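Local structure of fatty acid synthase 1, isoform A (6FN6) at residues D336-E346 against V358-L366; I611-T619 against A879-H888. The protein probably serves as a multifunctional enzyme building long-chain saturated fatty acids from acetyl-CoA and malonyl-CoA with NADPH, this chain being its dehydratase, enoylreductase and ketoreductase modifying region. All blocks are in the same frame, centred on the assembly; numbering follows the deposited sequence.

Contact 1: residues D336-E346 against V358-L366; sequences DVAVVTSNNNE and VRVVSKDVL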
loop_
_atom_site.group_PDB
_atom_site.type_symbol
_atom_site.label_atom_id
_atom_site.label_comp_id
_atom_site.label_asym_id
_atom_site.label_seq_id
_atom_site.Cartn_x
_atom_site.Cartn_y
_atom_site.Cartn_z
ATOM N N ASP A 336 9.980 -61.820 27.711
ATOM C CA ASP A 336 9.867 -61.736 29.159
ATOM C C ASP A 336 11.254 -61.866 29.768
ATOM O O ASP A 336 11.684 -62.962 30.122
ATOM C CB ASP A 336 8.945 -62.825 29.703
ATOM C CG ASP A 336 8.902 -62.848 31.219
ATOM O OD1 ASP A 336 9.119 -61.783 31.836
ATOM O OD2 ASP A 336 8.641 -63.927 31.793
ATOM N N VAL A 337 11.953 -60.743 29.881
ATOM C CA VAL A 337 13.316 -60.738 30.392
ATOM C C VAL A 337 13.322 -60.183 31.807
ATOM O O VAL A 337 12.649 -59.196 32.099
ATOM C CB VAL A 337 14.253 -59.931 29.475
ATOM C CG1 VAL A 337 15.677 -59.942 30.018
ATOM C CG2 VAL A 337 14.214 -60.479 28.060
ATOM N N ALA A 338 14.078 -60.832 32.685
ATOM C CA ALA A 338 14.184 -60.405 34.072
ATOM C C ALA A 338 15.641 -60.407 34.514
ATOM O O ALA A 338 16.474 -61.098 33.928
ATOM C CB ALA A 338 13.355 -61.307 34.972
ATOM N N VAL A 339 15.944 -59.623 35.543
ATOM C CA VAL A 339 17.274 -59.627 36.130
ATOM C C VAL A 339 17.180 -60.247 37.515
ATOM O O VAL A 339 16.458 -59.756 38.383
ATOM C CB VAL A 339 17.874 -58.211 36.193
ATOM C CG1 VAL A 339 19.286 -58.250 36.768
ATOM C CG2 VAL A 339 17.876 -57.572 34.812
ATOM N N VAL A 340 17.921 -61.331 37.712
ATOM C CA VAL A 340 17.906 -62.056 38.972
ATOM C C VAL A 340 19.067 -61.588 39.836
ATOM O O VAL A 340 20.199 -61.481 39.365
ATOM C CB VAL A 340 17.970 -63.575 38.748
ATOM C CG1 VAL A 340 17.720 -64.310 40.054
ATOM C CG2 VAL A 340 16.964 -64.004 37.688
ATOM N N THR A 341 18.779 -61.308 41.102
ATOM C CA THR A 341 19.795 -60.820 42.026
ATOM C C THR A 341 19.751 -61.609 43.328
ATOM O O THR A 341 18.683 -61.837 43.897
ATOM C CB THR A 341 19.613 -59.319 42.330
ATOM O OG1 THR A 341 20.637 -58.887 43.235
ATOM C CG2 THR A 341 18.241 -59.045 42.946
ATOM N N SER A 342 20.926 -62.028 43.788
ATOM C CA SER A 342 21.044 -62.763 45.036
ATOM C C SER A 342 21.487 -61.842 46.168
ATOM O O SER A 342 21.447 -62.224 47.337
ATOM C CB SER A 342 22.037 -63.917 44.880
ATOM O OG SER A 342 22.114 -64.691 46.063
ATOM N N ASN A 343 21.912 -60.631 45.818
ATOM C CA ASN A 343 22.467 -59.716 46.805
ATOM C C ASN A 343 21.404 -58.738 47.306
ATOM O O ASN A 343 21.728 -57.717 47.914
ATOM C CB ASN A 343 23.653 -58.950 46.214
ATOM C CG ASN A 343 24.748 -59.872 45.707
ATOM O OD1 ASN A 343 25.244 -59.710 44.591
ATOM N ND2 ASN A 343 25.124 -60.853 46.522
ATOM N N ASN A 344 20.140 -59.062 47.045
ATOM C CA ASN A 344 19.003 -58.304 47.568
ATOM C C ASN A 344 19.191 -56.788 47.467
ATOM O O ASN A 344 18.916 -56.055 48.418
ATOM C CB ASN A 344 18.737 -58.707 49.018
ATOM C CG ASN A 344 18.406 -60.183 49.155
ATOM O OD1 ASN A 344 19.066 -60.913 49.895
ATOM N ND2 ASN A 344 17.388 -60.631 48.426
ATOM N N ASN A 345 19.662 -56.332 46.311
ATOM C CA ASN A 345 19.812 -54.907 46.029
ATOM C C ASN A 345 18.824 -54.497 44.940
ATOM O O ASN A 345 19.179 -53.798 43.990
ATOM C CB ASN A 345 21.245 -54.582 45.603
ATOM C CG ASN A 345 21.684 -55.367 44.384
ATOM O OD1 ASN A 345 21.132 -56.422 44.076
ATOM N ND2 ASN A 345 22.681 -54.846 43.676
ATOM N N GLU A 346 17.585 -54.951 45.088
ATOM C CA GLU A 346 16.545 -54.745 44.084
ATOM C C GLU A 346 16.347 -53.278 43.708
ATOM O O GLU A 346 16.358 -52.936 42.525
ATOM C CB GLU A 346 15.214 -55.312 44.584
ATOM C CG GLU A 346 15.200 -56.821 44.766
ATOM C CD GLU A 346 15.721 -57.262 46.124
ATOM O OE1 GLU A 346 15.978 -56.390 46.982
ATOM O OE2 GLU A 346 15.873 -58.484 46.331
ATOM N N VAL A 358 12.164 -54.321 31.837
ATOM C CA VAL A 358 12.747 -55.567 32.305
ATOM C C VAL A 358 12.415 -55.677 33.783
ATOM O O VAL A 358 12.786 -54.812 34.576
ATOM C CB VAL A 358 14.269 -55.615 32.050
ATOM C CG1 VAL A 358 14.893 -56.843 32.699
ATOM C CG2 VAL A 358 14.557 -55.608 30.560
ATOM N N ARG A 359 11.715 -56.741 34.154
ATOM C CA ARG A 359 11.332 -56.938 35.545
ATOM C C ARG A 359 12.526 -57.419 36.361
ATOM O O ARG A 359 13.583 -57.716 35.810
ATOM C CB ARG A 359 10.164 -57.921 35.643
ATOM C CG ARG A 359 10.417 -59.284 35.031
ATOM C CD ARG A 359 9.109 -59.938 34.617
ATOM N NE ARG A 359 9.268 -61.370 34.383
ATOM C CZ ARG A 359 9.232 -62.290 35.340
ATOM N NH1 ARG A 359 9.045 -61.936 36.607
ATOM N NH2 ARG A 359 9.384 -63.570 35.033
ATOM N N VAL A 360 12.350 -57.481 37.678
ATOM C CA VAL A 360 13.399 -57.944 38.577
ATOM C C VAL A 360 12.851 -58.960 39.574
ATOM O O VAL A 360 11.858 -58.702 40.254
ATOM C CB VAL A 360 14.052 -56.756 39.316
ATOM C CG1 VAL A 360 15.144 -57.240 40.267
ATOM C CG2 VAL A 360 14.615 -55.749 38.324
ATOM N N VAL A 361 13.506 -60.114 39.653
ATOM C CA VAL A 361 13.108 -61.163 40.583
ATOM C C VAL A 361 14.177 -61.284 41.665
ATOM O O VAL A 361 15.368 -61.123 41.396
ATOM C CB VAL A 361 12.888 -62.502 39.856
ATOM C CG1 VAL A 361 12.520 -63.603 40.846
ATOM C CG2 VAL A 361 11.812 -62.358 38.791
ATOM N N SER A 362 13.741 -61.575 42.888
ATOM C CA SER A 362 14.641 -61.674 44.033
ATOM C C SER A 362 14.787 -63.114 44.508
ATOM O O SER A 362 13.949 -63.618 45.255
ATOM C CB SER A 362 14.135 -60.804 45.183
ATOM O OG SER A 362 13.897 -59.478 44.752
ATOM N N LYS A 363 15.861 -63.767 44.079
ATOM C CA LYS A 363 16.134 -65.139 44.489
ATOM C C LYS A 363 17.632 -65.422 44.507
ATOM O O LYS A 363 18.385 -64.906 43.681
ATOM C CB LYS A 363 15.427 -66.129 43.561
ATOM C CG LYS A 363 13.936 -66.262 43.827
ATOM C CD LYS A 363 13.317 -67.394 43.023
ATOM C CE LYS A 363 11.822 -67.509 43.286
ATOM N NZ LYS A 363 11.523 -67.883 44.697
ATOM N N ASP A 364 18.050 -66.249 45.458
ATOM C CA ASP A 364 19.453 -66.616 45.606
ATOM C C ASP A 364 19.741 -67.818 44.715
ATOM O O ASP A 364 19.250 -68.918 44.962
ATOM C CB ASP A 364 19.776 -66.931 47.070
ATOM C CG ASP A 364 21.261 -67.112 47.319
ATOM O OD1 ASP A 364 22.058 -66.848 46.395
ATOM O OD2 ASP A 364 21.630 -67.516 48.442
ATOM N N VAL A 365 20.543 -67.601 43.678
ATOM C CA VAL A 365 20.770 -68.614 42.652
ATOM C C VAL A 365 21.348 -69.900 43.241
ATOM O O VAL A 365 21.262 -70.961 42.622
ATOM C CB VAL A 365 21.688 -68.058 41.539
ATOM C CG1 VAL A 365 23.078 -67.748 42.085
ATOM C CG2 VAL A 365 21.776 -69.034 40.372
ATOM N N LEU A 366 21.931 -69.813 44.431
ATOM C CA LEU A 366 22.466 -70.997 45.089
ATOM C C LEU A 366 21.337 -71.756 45.791
ATOM O O LEU A 366 20.519 -71.159 46.491
ATOM C CB LEU A 366 23.572 -70.625 46.087
ATOM C CG LEU A 366 24.886 -70.093 45.493
ATOM C CD1 LEU A 366 24.785 -68.616 45.147
ATOM C CD2 LEU A 366 26.057 -70.342 46.431
#
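Val339 faces Val360 across two parallel strands, 336-341 and 359-362, whose axes diverge by 39°, and it bonds to the residues flanking its partner: its N donates to Arg359 O (3.0 Å) and its O accepts from Val361 N (3.2 Å). On the face carrying Ala338 and Val340, Arg359 reaches back beside the first strand. With CG held between its backbone N and carbonyl carbon (chi1 57°) and the chain extended to NE, it passes Ala338 CB, 3.6 Å from Arg359 CG, and lays its guanidinium edge against Asp336. Arg359 NE meets the syn lone pair of Asp336 OD1 at 2.6 Å, the two flat groups only 18° apart; NH2 adds a weak bond to OD2 and a salt bridge to Glu371. Replacing Asp336 by an alanine would probably leave Arg359 NE without its carboxylate mate and the guanidinium less firmly oriented, with Glu371 still holding NH2. The strands flank helix 346-353 in a beta-alpha-beta unit of a sheet whose strand order is that of a class I methyltransferase fold, consistent with the pseudo-methyltransferase domain of animal fatty acid synthases. On the side facing this helix, the start of the pairing is aliphatic: Val358 CG1 rests on Val339 CG2 (3.7 Å), and Leu353 covers Val339, Val358 and Val360. Beyond them, Ser362 OG donates to Glu346 OE2 (2.7 Å) from the anti side, tying the edge strand to the helix's first turn.

Contact 2: residues I611-T619 against A879-H888; sequences INFRDVMLT and AFRFMASGKH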
loop_
_atom_site.group_PDB
_atom_site.type_symbol
_atom_site.label_atom_id
_atom_site.label_comp_id
_atom_site.label_asym_id
_atom_site.label_seq_id
_atom_site.Cartn_x
_atom_site.Cartn_y
_atom_site.Cartn_z
ATOM N N ILE A 611 28.210 -17.440 4.431
ATOM C CA ILE A 611 26.785 -17.689 4.587
ATOM C C ILE A 611 26.043 -16.365 4.483
ATOM O O ILE A 611 26.472 -15.355 5.045
ATOM C CB ILE A 611 26.464 -18.383 5.923
ATOM C CG1 ILE A 611 27.292 -19.655 6.094
ATOM C CG2 ILE A 611 24.985 -18.715 6.011
ATOM C CD1 ILE A 611 28.334 -19.550 7.173
ATOM N N ASN A 612 24.930 -16.376 3.760
ATOM C CA ASN A 612 24.065 -15.212 3.668
ATOM C C ASN A 612 22.715 -15.557 4.282
ATOM O O ASN A 612 22.422 -16.728 4.516
ATOM C CB ASN A 612 23.913 -14.769 2.216
ATOM C CG ASN A 612 25.153 -14.071 1.687
ATOM O OD1 ASN A 612 25.332 -12.869 1.883
ATOM N ND2 ASN A 612 26.015 -14.824 1.015
ATOM N N PHE A 613 21.900 -14.543 4.552
ATOM C CA PHE A 613 20.617 -14.765 5.209
ATOM C C PHE A 613 19.752 -15.753 4.424
ATOM O O PHE A 613 18.995 -16.522 5.015
ATOM C CB PHE A 613 19.871 -13.439 5.399
ATOM C CG PHE A 613 20.370 -12.623 6.560
ATOM C CD1 PHE A 613 20.335 -13.136 7.848
ATOM C CD2 PHE A 613 20.871 -11.344 6.368
ATOM C CE1 PHE A 613 20.791 -12.389 8.922
ATOM C CE2 PHE A 613 21.328 -10.594 7.439
ATOM C CZ PHE A 613 21.288 -11.119 8.717
ATOM N N ARG A 614 19.879 -15.746 3.101
ATOM C CA ARG A 614 19.089 -16.641 2.264
ATOM C C ARG A 614 19.373 -18.099 2.620
ATOM O O ARG A 614 18.470 -18.935 2.606
ATOM C CB ARG A 614 19.374 -16.388 0.782
ATOM C CG ARG A 614 18.453 -17.148 -0.170
ATOM C CD ARG A 614 18.877 -16.952 -1.619
ATOM N NE ARG A 614 18.820 -18.183 -2.403
ATOM C CZ ARG A 614 19.662 -19.202 -2.262
ATOM N NH1 ARG A 614 20.625 -19.156 -1.352
ATOM N NH2 ARG A 614 19.539 -20.278 -3.028
ATOM N N ASP A 615 20.625 -18.398 2.943
ATOM C CA ASP A 615 21.001 -19.747 3.351
ATOM C C ASP A 615 20.360 -20.089 4.691
ATOM O O ASP A 615 19.863 -21.197 4.888
ATOM C CB ASP A 615 22.522 -19.884 3.439
ATOM C CG ASP A 615 23.203 -19.715 2.096
ATOM O OD1 ASP A 615 22.544 -19.939 1.060
ATOM O OD2 ASP A 615 24.394 -19.346 2.073
ATOM N N VAL A 616 20.370 -19.129 5.611
ATOM C CA VAL A 616 19.779 -19.324 6.927
ATOM C C VAL A 616 18.272 -19.511 6.795
ATOM O O VAL A 616 17.698 -20.424 7.386
ATOM C CB VAL A 616 20.096 -18.142 7.867
ATOM C CG1 VAL A 616 19.528 -18.394 9.263
ATOM C CG2 VAL A 616 21.593 -17.897 7.939
ATOM N N MET A 617 17.639 -18.642 6.013
ATOM C CA MET A 617 16.190 -18.668 5.852
ATOM C C MET A 617 15.749 -19.990 5.238
ATOM O O MET A 617 14.753 -20.577 5.660
ATOM C CB MET A 617 15.720 -17.497 4.984
ATOM C CG MET A 617 15.895 -16.129 5.632
ATOM S SD MET A 617 14.998 -15.956 7.185
ATOM C CE MET A 617 15.544 -14.333 7.714
ATOM N N LEU A 618 16.490 -20.456 4.239
ATOM C CA LEU A 618 16.172 -21.723 3.593
ATOM C C LEU A 618 16.309 -22.880 4.574
ATOM O O LEU A 618 15.421 -23.724 4.678
ATOM C CB LEU A 618 17.078 -21.956 2.385
ATOM C CG LEU A 618 16.777 -23.192 1.534
ATOM C CD1 LEU A 618 15.312 -23.263 1.120
ATOM C CD2 LEU A 618 17.676 -23.223 0.313
ATOM N N THR A 619 17.426 -22.913 5.294
ATOM C CA THR A 619 17.693 -23.990 6.239
ATOM C C THR A 619 16.649 -24.010 7.351
ATOM O O THR A 619 16.143 -25.070 7.716
ATOM C CB THR A 619 19.101 -23.859 6.859
ATOM O OG1 THR A 619 20.091 -23.933 5.826
ATOM C CG2 THR A 619 19.359 -24.971 7.879
ATOM N N ALA A 879 28.467 -21.959 12.865
ATOM C CA ALA A 879 28.513 -20.837 11.936
ATOM C C ALA A 879 27.107 -20.320 11.641
ATOM O O ALA A 879 26.854 -19.116 11.701
ATOM C CB ALA A 879 29.211 -21.242 10.650
ATOM N N PHE A 880 26.195 -21.235 11.325
ATOM C CA PHE A 880 24.812 -20.872 11.033
ATOM C C PHE A 880 24.087 -20.317 12.254
ATOM O O PHE A 880 23.451 -19.267 12.178
ATOM C CB PHE A 880 24.045 -22.081 10.490
ATOM C CG PHE A 880 24.141 -22.239 9.001
ATOM C CD1 PHE A 880 25.290 -22.733 8.412
ATOM C CD2 PHE A 880 23.074 -21.894 8.191
ATOM C CE1 PHE A 880 25.372 -22.876 7.040
ATOM C CE2 PHE A 880 23.150 -22.036 6.822
ATOM C CZ PHE A 880 24.300 -22.528 6.245
ATOM N N ARG A 881 24.176 -21.026 13.374
ATOM C CA ARG A 881 23.533 -20.583 14.605
ATOM C C ARG A 881 24.046 -19.209 15.016
ATOM O O ARG A 881 23.305 -18.403 15.580
ATOM C CB ARG A 881 23.755 -21.596 15.730
ATOM C CG ARG A 881 22.970 -22.883 15.539
ATOM C CD ARG A 881 23.059 -23.796 16.749
ATOM N NE ARG A 881 22.271 -25.012 16.559
ATOM C CZ ARG A 881 20.950 -25.080 16.697
ATOM N NH1 ARG A 881 20.252 -23.999 17.026
ATOM N NH2 ARG A 881 20.322 -26.234 16.504
ATOM N N PHE A 882 25.316 -18.947 14.728
ATOM C CA PHE A 882 25.939 -17.681 15.094
ATOM C C PHE A 882 25.359 -16.526 14.287
ATOM O O PHE A 882 25.160 -15.434 14.818
ATOM C CB PHE A 882 27.452 -17.754 14.894
ATOM C CG PHE A 882 28.172 -16.489 15.264
ATOM C CD1 PHE A 882 28.363 -16.147 16.591
ATOM C CD2 PHE A 882 28.664 -15.646 14.282
ATOM C CE1 PHE A 882 29.025 -14.983 16.933
ATOM C CE2 PHE A 882 29.330 -14.484 14.617
ATOM C CZ PHE A 882 29.509 -14.151 15.943
ATOM N N MET A 883 25.090 -16.760 13.007
ATOM C CA MET A 883 24.539 -15.708 12.161
ATOM C C MET A 883 23.071 -15.477 12.497
ATOM O O MET A 883 22.589 -14.347 12.460
ATOM C CB MET A 883 24.684 -16.054 10.677
ATOM C CG MET A 883 24.279 -14.904 9.767
ATOM S SD MET A 883 24.702 -15.129 8.032
ATOM C CE MET A 883 24.232 -13.528 7.381
ATOM N N ALA A 884 22.364 -16.551 12.825
ATOM C CA ALA A 884 20.953 -16.460 13.179
ATOM C C ALA A 884 20.751 -15.565 14.398
ATOM O O ALA A 884 19.766 -14.830 14.481
ATOM C CB ALA A 884 20.382 -17.847 13.440
ATOM N N SER A 885 21.687 -15.632 15.341
ATOM C CA SER A 885 21.585 -14.872 16.583
ATOM C C SER A 885 21.501 -13.377 16.303
ATOM O O SER A 885 20.644 -12.682 16.848
ATOM C CB SER A 885 22.781 -15.167 17.491
ATOM O OG SER A 885 23.992 -14.730 16.898
ATOM N N GLY A 886 22.396 -12.891 15.451
ATOM C CA GLY A 886 22.390 -11.499 15.041
ATOM C C GLY A 886 23.340 -10.599 15.806
ATOM O O GLY A 886 23.274 -9.376 15.677
ATOM N N LYS A 887 24.223 -11.190 16.607
ATOM C CA LYS A 887 25.228 -10.411 17.322
ATOM C C LYS A 887 26.435 -10.148 16.426
ATOM O O LYS A 887 27.337 -9.393 16.792
ATOM C CB LYS A 887 25.688 -11.122 18.598
ATOM C CG LYS A 887 26.363 -12.468 18.362
ATOM C CD LYS A 887 26.839 -13.096 19.667
ATOM C CE LYS A 887 28.053 -12.353 20.221
ATOM N NZ LYS A 887 28.619 -12.994 21.440
ATOM N N HIS A 888 26.442 -10.768 15.251
ATOM C CA HIS A 888 27.601 -10.713 14.370
ATOM C C HIS A 888 27.657 -9.398 13.610
ATOM O O HIS A 888 26.625 -8.829 13.255
ATOM C CB HIS A 888 27.571 -11.881 13.380
ATOM C CG HIS A 888 26.472 -11.782 12.367
ATOM N ND1 HIS A 888 26.666 -11.256 11.109
ATOM C CD2 HIS A 888 25.164 -12.127 12.433
ATOM C CE1 HIS A 888 25.528 -11.289 10.439
ATOM N NE2 HIS A 888 24.601 -11.812 11.220
#
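Phe880 and Met883 are the two bumps that helix 879-885 pushes against segment 611-619, where helix 613-619 runs almost crosswise to it, at 103°, with the axes 10.3 Å apart. The ring of Phe880 enters the hollow bounded by Ile611, Asp615, Val616 and Thr619. Ile611 CG2 lies over one face of this ring in a CH-pi contact, displaced toward the rim and 4.1 Å from the ring centroid, while Asp615 O meets the ring edge near its plane, 3.9 Å from Phe880 CE2. Thr619 OG1 also approaches CE2 while donating to Asp615 O, which accepts Thr619 N from the opposite face of its carbonyl plane. The other branch of Ile611 fills the step beside the ring, with Ile611 CD1 against Ala879 CB at 4.0 Å.

Met883 lies one turn further along. With CG anti to its backbone N (chi1 -173°) and the chain fully extended, it reaches across and sets its methyl over the middle of the Phe613 ring, Met883 CE being 3.8 Å from the centroid and 5° off the normal. The sulfur hangs farther above the same face, a Met-aromatic contact, and also passes Ile611 O, 3.5 Å from Met883 SD. Val616 sits between the bumps, CG2 near both Phe880 CD2 and Met883 SD, and Val616 CG1 4.3 Å from Ala884 CB. At the margin, Phe613 CZ comes up to the edge of the His888 imidazole.

Both helices probably belong to the enoylreductase, in the part built on the mixed sheet of strands 601-611 and 891-895 rather than on its six-stranded parallel, Rossmann-type sheet: Ile611, bonded through its backbone to Val892, packs on Val892 and Ile894, Met883 also rests on Val892, and Ala879 touches Phe871 of strand 868-872.

The two contacts lie in separate domains, their centres about 54 Å apart and their nearest atoms about 33 Å apart, and share no element. Contact 1 joins neighbours in sequence through a single intervening helix; contact 2 brings together helices some 260 residues apart. Their chemistry follows. At the outer edge of its sheet, contact 1 relies on backbone bonding, with aliphatic burial on the helix-covered side and charged or polar pairs toward the margins. Contact 2, helix against helix over a sheet, is mostly buried and rests on aromatic faces, methyls and a thioether, with no hydrogen bond between its two segments and with Phe613 and Ala884 at its exposed margin.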